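Long-range contacts in lipopolysaccharide biosynthesis protein wbpB (Thermus thermophilus, PDB 3O9Z), which probably oxidises a UDP-linked amino sugar with NAD, a step in the biosynthesis of 2,3-diacetamido-2,3-dideoxy-D-mannuronic acid for lipopolysaccharide: residues Tyr158-Gly163 with Leu227-Ser232; Val154-Val159 with Ile186-Leu191; His205-Thr210 with Leu297-Pro302. All blocks are in the same frame, centred on the assembly; numbering follows the deposited sequence. Where two conformers were deposited one is given.

The three contacts illustrate how one mixed sheet can serve as wall, platform and outer edge of a dehydrogenase domain. Interaction 1 pairs its neighbouring strands 152-160 and 221-228 and runs out into loops beside 2-oxoglutarate. Interaction 2, whose centre lies about 13 Å from that of interaction 1, starts from the same strand and sets helix 186-196 against it; the two share Tyr158 and also meet where Leu227 CB lies 3.8 Å from Phe188 CE1. Both reach the ligand, which Tyr158, Thr160, Arg162 and His187 bind. Interaction 3 lays the loop 297-302 along strand 199-207, outermost within the chain, at the surface and away from the pocket, yet Thr210 O lies 2.7 Å from Ser228 OG, joining it to interaction 1.

Interaction 1 (Tyr158-Gly163 with Leu227-Ser232); sequences YVTGRG and LSIDPS. With AKG (2-oxoglutaric acid), chain F.
Tyr158 continues the parallel pairing of strands 152-160 and 221-228, its O accepting a hydrogen bond from Ser228 N. Its ring runs alongside the side chain of Leu227, CD1 to CD1 at 3.9 Å, and carries OH to within 2.6 Å of 2-oxoglutarate O4, which meets the ring at its edge. Val159 turns to the other face of the sheet, where CG1 lies 3.5 Å from Asp230 O. At Thr160 the pairing continues through N to Ser228 O, 2.9 Å. Having OG1 anti to the backbone N (chi1 -179°) directs the hydroxyl to the ligand, and it donates to O3. Gly161 then lies against Pro231, its CA 3.9 Å from CD. Beyond the strands, in the loops, Arg162 N still bonds Ile229 O, 3.0 Å, and a water bridges that same Ile229 O to Arg162 O. The arginine chain bends at chi2 (-71°), its CG packed on Ile229 CG2, and returns toward the pocket. There NH1 donates to both Thr160 OG1 and Gly161 O, which fixes the guanidinium plane, while NH2 bonds O3 and, at 2.8 Å, O1 of the ligand. Lys103, His187 and Arg247 complete the ligand's hydrogen bonds. Tyr158, Thr160 and Arg162 thus bind it from on or just after the strand paired with 221-228. Bridging both carboxylates through NH2, Arg162 is consistent with a pocket suited to a dianion.

Interaction 2 (Val154-Val159 with Ile186-Leu191); sequences VVLTYV and IHFFDL. With AKG (2-oxoglutaric acid), chain F; NAD (nicotinamide-adenine-dinucleotide), chain E.
Phe188 and Tyr158, with Leu156 beside them, carry this helix-on-sheet packing in the C-terminal alpha/beta domain of a Gfo/Idh/MocA-type oxidoreductase. Helix 186-191 runs nearly antiparallel to strand 154-159, at 158°, with the axes 10.0 Å apart, and Leu156 and Tyr158, two apart on the same face of the strand, meet it. Phe188 stands between them: with CG between its own backbone N and carbonyl carbon (chi1 76°), the ring turns to the strand and touches both neighbours. Leu156 CD1 sits over one face, 3.8 Å from the ring centroid, in a CH-pi contact. Tyr158 meets the same ring obliquely, the planes 37° apart and Tyr158 CG 3.7 Å from Phe188 CD1. Leu227 of the adjacent strand packs against both rings, while Phe262 touches Tyr158 and meets the His187 ring edge-to-face. Farther along the helix, Leu191 only brushes Leu156. Toward the pocket His187 approaches the phenol of Tyr158, its CB 3.7 Å from OH, so the apolar packing passes directly into the ligand site. The NE2 end of its imidazole faces both 2-oxoglutarate and the nicotinamide amide of NAD: NE2 donates to the keto oxygen O5 at 2.8 Å and lies 3.5 Å from NAD N7N.

Interaction 3 (His205-Thr210 with Leu297-Pro302); sequences HARTPT and LPLSQP
Leu297 O is gripped by both terminal nitrogens of Arg207, an uneven fork in which one prong does most of the holding. NH2 donates at 2.7 Å, nearly straight at 159°, in the carbonyl plane and on a lone pair; the bond from NH1, 3.2 Å long, is weak. The carbonyl oxygen lies at the edge of the guanidinium, close to its plane. Bends at chi2 and chi3 (-89°) bring the arginine head to this oxygen, and NH2 makes a second bond to Leu294 O, so one side chain ties together the carbonyl of Leu294, the last residue of helix 281-294, and that of Leu297 in the loop after it. Leu299 fills the angle between this arm and the strand: its CG approaches Arg207 NH1 obliquely, while CD2 rests on the backbone at Ala206 N, 3.5 Å away. Farther along, His205 offers a ring face to Pro302, whose CB stands over the centre, 3.4 Å from the centroid and 9° off the normal, a close CH-pi contact. Ser300 OG lies at the edge of the same ring, 3.9 Å from CD2, and the bond from NE2 to Glu203 OE1 limits the ring's rotation. The loop is thus fastened along strand 199-207, at the edge, within the chain, of the mixed sheet of the Gfo/Idh/MocA C-terminal alpha/beta domain, where His205 and Ala206 both face Ala213 in a classic beta bulge.

Interaction 1 (Tyr158-Gly163 with Leu227-Ser232)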
# COMPACT_ATOMS: atom_id res chain seq x y z
N TYR A 158 34.18 0.24 -1.75
CA TYR A 158 32.94 -0.22 -2.37
C TYR A 158 32.01 0.97 -2.45
O TYR A 158 31.36 1.34 -1.45
CB TYR A 158 32.34 -1.37 -1.52
CG TYR A 158 31.37 -2.23 -2.29
CD1 TYR A 158 30.07 -1.81 -2.57
CD2 TYR A 158 31.79 -3.46 -2.80
CE1 TYR A 158 29.19 -2.65 -3.27
CE2 TYR A 158 30.95 -4.28 -3.53
CZ TYR A 158 29.65 -3.88 -3.76
OH TYR A 158 28.79 -4.68 -4.48
N VAL A 159 31.91 1.58 -3.62
CA VAL A 159 31.11 2.79 -3.80
C VAL A 159 30.13 2.46 -4.92
O VAL A 159 30.51 2.01 -6.00
CB VAL A 159 31.97 3.99 -4.25
CG1 VAL A 159 31.07 5.19 -4.38
CG2 VAL A 159 33.07 4.30 -3.24
N THR A 160 28.84 2.58 -4.65
CA THR A 160 27.86 2.29 -5.68
C THR A 160 26.72 3.31 -5.57
O THR A 160 25.96 3.32 -4.59
CB THR A 160 27.40 0.82 -5.63
OG1 THR A 160 26.45 0.60 -6.69
CG2 THR A 160 26.75 0.49 -4.29
N GLY A 161 26.68 4.28 -6.49
CA GLY A 161 25.81 5.44 -6.27
C GLY A 161 24.34 5.06 -6.28
O GLY A 161 23.91 4.19 -7.04
N ARG A 162 23.60 5.77 -5.43
CA ARG A 162 22.14 5.57 -5.39
C ARG A 162 21.46 6.93 -5.43
O ARG A 162 21.77 7.85 -4.66
CB ARG A 162 21.69 4.83 -4.12
CG ARG A 162 22.14 3.38 -4.10
CD ARG A 162 21.38 2.51 -5.11
NE ARG A 162 21.78 1.12 -5.02
CZ ARG A 162 22.88 0.62 -5.56
NH1 ARG A 162 23.75 1.41 -6.17
NH2 ARG A 162 23.15 -0.69 -5.43
N GLY A 163 20.43 6.97 -6.28
CA GLY A 163 19.64 8.21 -6.34
C GLY A 163 18.68 8.44 -5.19
O GLY A 163 18.60 7.65 -4.24
N LEU A 227 32.60 1.81 2.50
CA LEU A 227 31.36 1.55 1.75
C LEU A 227 30.59 2.88 1.61
O LEU A 227 30.35 3.56 2.62
CB LEU A 227 30.55 0.55 2.60
CG LEU A 227 29.09 0.42 2.14
CD1 LEU A 227 28.95 -0.13 0.72
CD2 LEU A 227 28.40 -0.49 3.19
N SER A 228 30.16 3.22 0.39
CA SER A 228 29.29 4.37 0.27
C SER A 228 28.34 4.21 -0.91
O SER A 228 28.64 3.53 -1.90
CB SER A 228 30.08 5.66 0.08
OG SER A 228 29.24 6.82 0.06
N ILE A 229 27.18 4.84 -0.74
CA ILE A 229 26.22 5.01 -1.82
C ILE A 229 26.21 6.43 -2.36
O ILE A 229 25.32 6.80 -3.14
CB ILE A 229 24.79 4.52 -1.45
CG1 ILE A 229 24.38 5.21 -0.16
CG2 ILE A 229 24.80 2.98 -1.32
CD1 ILE A 229 22.87 5.06 0.22
N ASP A 230 27.17 7.23 -1.89
CA ASP A 230 27.38 8.59 -2.46
C ASP A 230 28.46 8.49 -3.55
O ASP A 230 29.63 8.22 -3.24
CB ASP A 230 27.82 9.51 -1.33
CG ASP A 230 28.05 10.93 -1.77
OD1 ASP A 230 28.10 11.16 -2.99
OD2 ASP A 230 28.24 11.78 -0.86
N PRO A 231 28.08 8.72 -4.81
CA PRO A 231 29.06 8.55 -5.89
C PRO A 231 30.16 9.62 -5.92
O PRO A 231 31.15 9.43 -6.61
CB PRO A 231 28.18 8.62 -7.15
CG PRO A 231 27.09 9.57 -6.77
CD PRO A 231 26.75 9.12 -5.32
N SER A 232 30.09 10.61 -5.03
CA SER A 232 31.19 11.56 -4.88
C SER A 232 32.46 10.85 -4.41
O SER A 232 33.56 11.41 -4.49
CB SER A 232 30.84 12.72 -3.94
OG SER A 232 30.88 12.36 -2.57
C1 AKG F . 21.69 -3.86 -4.06
O1 AKG F . 21.45 -2.72 -4.55
O2 AKG F . 20.93 -4.38 -3.24
C2 AKG F . 22.79 -4.68 -4.51
O5 AKG F . 22.96 -5.78 -3.99
C3 AKG F . 23.75 -4.18 -5.57
C4 AKG F . 24.94 -3.55 -4.85
C5 AKG F . 25.90 -2.85 -5.79
O3 AKG F . 25.45 -2.07 -6.66
O4 AKG F . 27.11 -3.05 -5.68
O HOH W 1 22.98 7.98 -2.13

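Interaction 2 (Val154-Val159 with Ile186-Leu191)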
# COMPACT_ATOMS: atom_id res chain seq x y z
N VAL A 154 44.75 -5.76 3.12
CA VAL A 154 43.74 -5.58 2.06
C VAL A 154 43.05 -4.23 2.27
O VAL A 154 42.74 -3.86 3.41
CB VAL A 154 42.66 -6.67 2.18
CG1 VAL A 154 41.56 -6.41 1.11
CG2 VAL A 154 43.25 -8.06 1.97
N VAL A 155 42.81 -3.52 1.18
CA VAL A 155 41.99 -2.32 1.22
C VAL A 155 40.79 -2.61 0.33
O VAL A 155 40.95 -2.91 -0.86
CB VAL A 155 42.74 -1.09 0.71
CG1 VAL A 155 41.81 0.10 0.66
CG2 VAL A 155 43.93 -0.79 1.63
N LEU A 156 39.59 -2.54 0.89
CA LEU A 156 38.35 -2.83 0.15
C LEU A 156 37.61 -1.51 0.07
O LEU A 156 37.34 -0.87 1.10
CB LEU A 156 37.48 -3.78 0.99
CG LEU A 156 36.32 -4.48 0.29
CD1 LEU A 156 35.21 -3.52 -0.12
CD2 LEU A 156 36.80 -5.37 -0.88
N THR A 157 37.31 -1.06 -1.16
CA THR A 157 36.57 0.18 -1.36
C THR A 157 35.37 -0.12 -2.23
O THR A 157 35.49 -0.79 -3.27
CB THR A 157 37.47 1.18 -2.12
OG1 THR A 157 38.70 1.33 -1.40
CG2 THR A 157 36.79 2.56 -2.19
N TYR A 158 34.18 0.24 -1.75
CA TYR A 158 32.94 -0.22 -2.37
C TYR A 158 32.01 0.97 -2.45
O TYR A 158 31.36 1.34 -1.45
CB TYR A 158 32.34 -1.37 -1.52
CG TYR A 158 31.37 -2.23 -2.29
CD1 TYR A 158 30.07 -1.81 -2.57
CD2 TYR A 158 31.79 -3.46 -2.80
CE1 TYR A 158 29.19 -2.65 -3.27
CE2 TYR A 158 30.95 -4.28 -3.53
CZ TYR A 158 29.65 -3.88 -3.76
OH TYR A 158 28.79 -4.68 -4.48
N VAL A 159 31.91 1.58 -3.62
CA VAL A 159 31.11 2.79 -3.80
C VAL A 159 30.13 2.46 -4.92
O VAL A 159 30.51 2.01 -6.00
CB VAL A 159 31.97 3.99 -4.25
CG1 VAL A 159 31.07 5.19 -4.38
CG2 VAL A 159 33.07 4.30 -3.24
N ILE A 186 26.85 -6.49 2.37
CA ILE A 186 26.96 -7.95 2.49
C ILE A 186 27.78 -8.55 1.36
O ILE A 186 28.46 -9.57 1.53
CB ILE A 186 25.57 -8.59 2.57
CG1 ILE A 186 25.71 -10.07 3.02
CG2 ILE A 186 24.77 -8.49 1.25
CD1 ILE A 186 25.95 -10.16 4.49
N HIS A 187 27.73 -7.96 0.16
CA HIS A 187 28.51 -8.44 -0.96
C HIS A 187 29.97 -8.53 -0.58
O HIS A 187 30.60 -9.56 -0.86
CB HIS A 187 28.36 -7.50 -2.16
CG HIS A 187 27.10 -7.68 -2.95
ND1 HIS A 187 26.85 -8.81 -3.70
CD2 HIS A 187 26.05 -6.85 -3.14
CE1 HIS A 187 25.69 -8.67 -4.32
NE2 HIS A 187 25.17 -7.50 -3.98
N PHE A 188 30.51 -7.45 -0.06
CA PHE A 188 31.94 -7.49 0.22
C PHE A 188 32.27 -8.18 1.54
O PHE A 188 33.36 -8.78 1.60
CB PHE A 188 32.64 -6.12 0.03
CG PHE A 188 32.40 -5.12 1.13
CD1 PHE A 188 31.51 -4.09 0.94
CD2 PHE A 188 33.12 -5.18 2.32
CE1 PHE A 188 31.29 -3.16 1.92
CE2 PHE A 188 32.90 -4.25 3.30
CZ PHE A 188 31.97 -3.25 3.09
N PHE A 189 31.42 -8.11 2.57
CA PHE A 189 31.69 -8.90 3.78
C PHE A 189 31.75 -10.37 3.37
O PHE A 189 32.60 -11.14 3.87
CB PHE A 189 30.75 -8.58 4.95
CG PHE A 189 30.94 -7.20 5.48
CD1 PHE A 189 32.14 -6.81 6.07
CD2 PHE A 189 29.92 -6.27 5.40
CE1 PHE A 189 32.30 -5.51 6.53
CE2 PHE A 189 30.07 -5.00 5.90
CZ PHE A 189 31.27 -4.60 6.42
N ASP A 190 30.84 -10.79 2.50
CA ASP A 190 30.85 -12.16 2.04
C ASP A 190 32.06 -12.51 1.18
O ASP A 190 32.66 -13.59 1.36
CB ASP A 190 29.52 -12.48 1.33
CG ASP A 190 29.48 -13.92 0.90
OD1 ASP A 190 29.15 -14.75 1.79
OD2 ASP A 190 29.85 -14.16 -0.26
N LEU A 191 32.46 -11.60 0.29
CA LEU A 191 33.67 -11.79 -0.51
C LEU A 191 34.86 -12.00 0.42
O LEU A 191 35.66 -12.94 0.21
CB LEU A 191 33.91 -10.54 -1.39
CG LEU A 191 35.25 -10.50 -2.13
CD1 LEU A 191 35.41 -11.68 -3.10
CD2 LEU A 191 35.40 -9.16 -2.87
C1 AKG F . 21.69 -3.86 -4.06
O1 AKG F . 21.45 -2.72 -4.55
O2 AKG F . 20.93 -4.38 -3.24
C2 AKG F . 22.79 -4.68 -4.51
O5 AKG F . 22.96 -5.78 -3.99
C3 AKG F . 23.75 -4.18 -5.57
C4 AKG F . 24.94 -3.55 -4.85
C5 AKG F . 25.90 -2.85 -5.79
O3 AKG F . 25.45 -2.07 -6.66
O4 AKG F . 27.11 -3.05 -5.68
PA NAD E . 12.62 -3.33 -4.98
O1A NAD E . 12.83 -2.82 -6.36
O2A NAD E . 12.15 -2.42 -3.84
O5B NAD E . 11.59 -4.50 -5.24
C5B NAD E . 11.12 -5.13 -4.08
C4B NAD E . 9.82 -5.90 -4.44
O4B NAD E . 9.39 -6.73 -3.34
C3B NAD E . 8.68 -4.87 -4.65
O3B NAD E . 8.06 -5.03 -5.95
C2B NAD E . 7.72 -5.11 -3.48
O2B NAD E . 6.34 -4.85 -3.77
C1B NAD E . 7.96 -6.64 -3.31
N9A NAD E . 7.47 -7.10 -1.98
C8A NAD E . 7.20 -6.48 -0.80
N7A NAD E . 6.73 -7.35 0.09
C5A NAD E . 6.59 -8.56 -0.55
C6A NAD E . 6.12 -9.87 -0.16
N6A NAD E . 5.61 -10.08 1.09
N1A NAD E . 6.22 -10.76 -1.14
C2A NAD E . 6.69 -10.65 -2.37
N3A NAD E . 7.11 -9.42 -2.77
C4A NAD E . 7.08 -8.44 -1.86
O3 NAD E . 13.97 -4.03 -4.49
PN NAD E . 15.08 -4.82 -5.25
O1N NAD E . 16.25 -3.87 -5.52
O2N NAD E . 14.49 -5.58 -6.40
O5D NAD E . 15.68 -5.77 -4.12
C5D NAD E . 15.00 -6.99 -4.01
C4D NAD E . 15.96 -7.95 -3.28
O4D NAD E . 17.03 -8.21 -4.22
C3D NAD E . 16.59 -7.42 -1.98
O3D NAD E . 16.83 -8.59 -1.14
C2D NAD E . 17.96 -6.93 -2.49
O2D NAD E . 18.96 -6.99 -1.49
C1D NAD E . 18.31 -7.84 -3.68
N1N NAD E . 19.17 -7.19 -4.67
C2N NAD E . 20.24 -7.83 -5.09
C3N NAD E . 21.12 -7.33 -6.04
C7N NAD E . 22.31 -8.16 -6.33
O7N NAD E . 22.32 -9.39 -6.14
N7N NAD E . 23.29 -7.50 -6.94
C4N NAD E . 20.83 -6.07 -6.58
C5N NAD E . 19.64 -5.47 -6.17
C6N NAD E . 18.80 -6.03 -5.22

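Interaction 3 (His205-Thr210 with Leu297-Pro302)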
# COMPACT_ATOMS: atom_id res chain seq x y z
N HIS A 205 34.40 2.75 12.06
CA HIS A 205 35.02 4.05 12.27
C HIS A 205 34.15 5.23 11.84
O HIS A 205 34.36 6.36 12.27
CB HIS A 205 36.34 4.14 11.48
CG HIS A 205 37.31 3.07 11.84
ND1 HIS A 205 38.23 2.58 10.92
CD2 HIS A 205 37.51 2.39 12.99
CE1 HIS A 205 38.95 1.64 11.51
NE2 HIS A 205 38.54 1.51 12.76
N ALA A 206 33.19 4.94 10.95
CA ALA A 206 32.30 5.99 10.39
C ALA A 206 31.00 5.31 10.09
O ALA A 206 30.96 4.19 9.58
CB ALA A 206 32.88 6.62 9.11
N ARG A 207 29.90 5.97 10.42
CA ARG A 207 28.61 5.34 10.14
C ARG A 207 27.49 6.36 9.99
O ARG A 207 26.83 6.68 11.00
CB ARG A 207 28.27 4.29 11.21
CG ARG A 207 26.85 3.75 11.17
CD ARG A 207 26.43 3.48 12.58
NE ARG A 207 26.82 2.13 12.92
CZ ARG A 207 27.47 1.78 14.03
NH1 ARG A 207 27.84 2.71 14.91
NH2 ARG A 207 27.73 0.50 14.22
N THR A 208 27.31 6.86 8.76
CA THR A 208 26.34 7.93 8.41
C THR A 208 25.35 7.32 7.43
O THR A 208 25.48 6.18 7.05
CB THR A 208 26.96 9.10 7.65
OG1 THR A 208 27.32 8.70 6.32
CG2 THR A 208 28.16 9.68 8.39
N PRO A 209 24.33 8.09 6.99
CA PRO A 209 23.37 7.46 6.09
C PRO A 209 23.94 6.94 4.76
O PRO A 209 23.40 5.99 4.19
CB PRO A 209 22.33 8.57 5.85
CG PRO A 209 22.38 9.35 7.15
CD PRO A 209 23.82 9.36 7.54
N THR A 210 25.05 7.52 4.31
CA THR A 210 25.57 7.12 3.01
C THR A 210 26.99 6.56 3.08
O THR A 210 27.48 6.14 2.04
CB THR A 210 25.60 8.30 2.05
OG1 THR A 210 26.33 9.35 2.71
CG2 THR A 210 24.15 8.77 1.78
N LEU A 297 27.46 -2.25 16.86
CA LEU A 297 28.83 -2.03 17.35
C LEU A 297 29.09 -0.52 17.55
O LEU A 297 28.91 0.28 16.65
CB LEU A 297 29.83 -2.60 16.33
CG LEU A 297 31.28 -2.57 16.80
CD1 LEU A 297 31.46 -3.56 17.98
CD2 LEU A 297 32.09 -2.99 15.58
N PRO A 298 29.58 -0.13 18.75
CA PRO A 298 29.94 1.27 18.91
C PRO A 298 31.07 1.70 18.00
O PRO A 298 32.00 0.90 17.75
CB PRO A 298 30.37 1.37 20.38
CG PRO A 298 29.69 0.19 21.05
CD PRO A 298 29.71 -0.90 20.00
N LEU A 299 30.98 2.93 17.53
CA LEU A 299 32.06 3.60 16.82
C LEU A 299 33.34 3.63 17.65
O LEU A 299 33.34 3.84 18.87
CB LEU A 299 31.67 5.02 16.42
CG LEU A 299 30.70 5.15 15.25
CD1 LEU A 299 30.13 6.57 15.19
CD2 LEU A 299 31.39 4.83 13.92
N SER A 300 34.45 3.39 16.98
CA SER A 300 35.73 3.60 17.62
C SER A 300 36.67 4.47 16.79
O SER A 300 36.46 4.67 15.59
CB SER A 300 36.37 2.25 17.90
OG SER A 300 36.66 1.55 16.70
N GLN A 301 37.72 4.97 17.43
CA GLN A 301 38.64 5.87 16.75
C GLN A 301 39.75 4.97 16.20
O GLN A 301 40.38 4.26 16.98
CB GLN A 301 39.28 6.83 17.75
CG GLN A 301 40.27 7.79 17.08
CD GLN A 301 39.55 8.93 16.38
OE1 GLN A 301 38.42 9.27 16.73
NE2 GLN A 301 40.21 9.52 15.39
N PRO A 302 39.98 5.01 14.89
CA PRO A 302 40.96 4.10 14.29
C PRO A 302 42.38 4.52 14.62
O PRO A 302 42.70 5.71 14.65
CB PRO A 302 40.69 4.24 12.79
CG PRO A 302 40.11 5.61 12.63
CD PRO A 302 39.31 5.86 13.89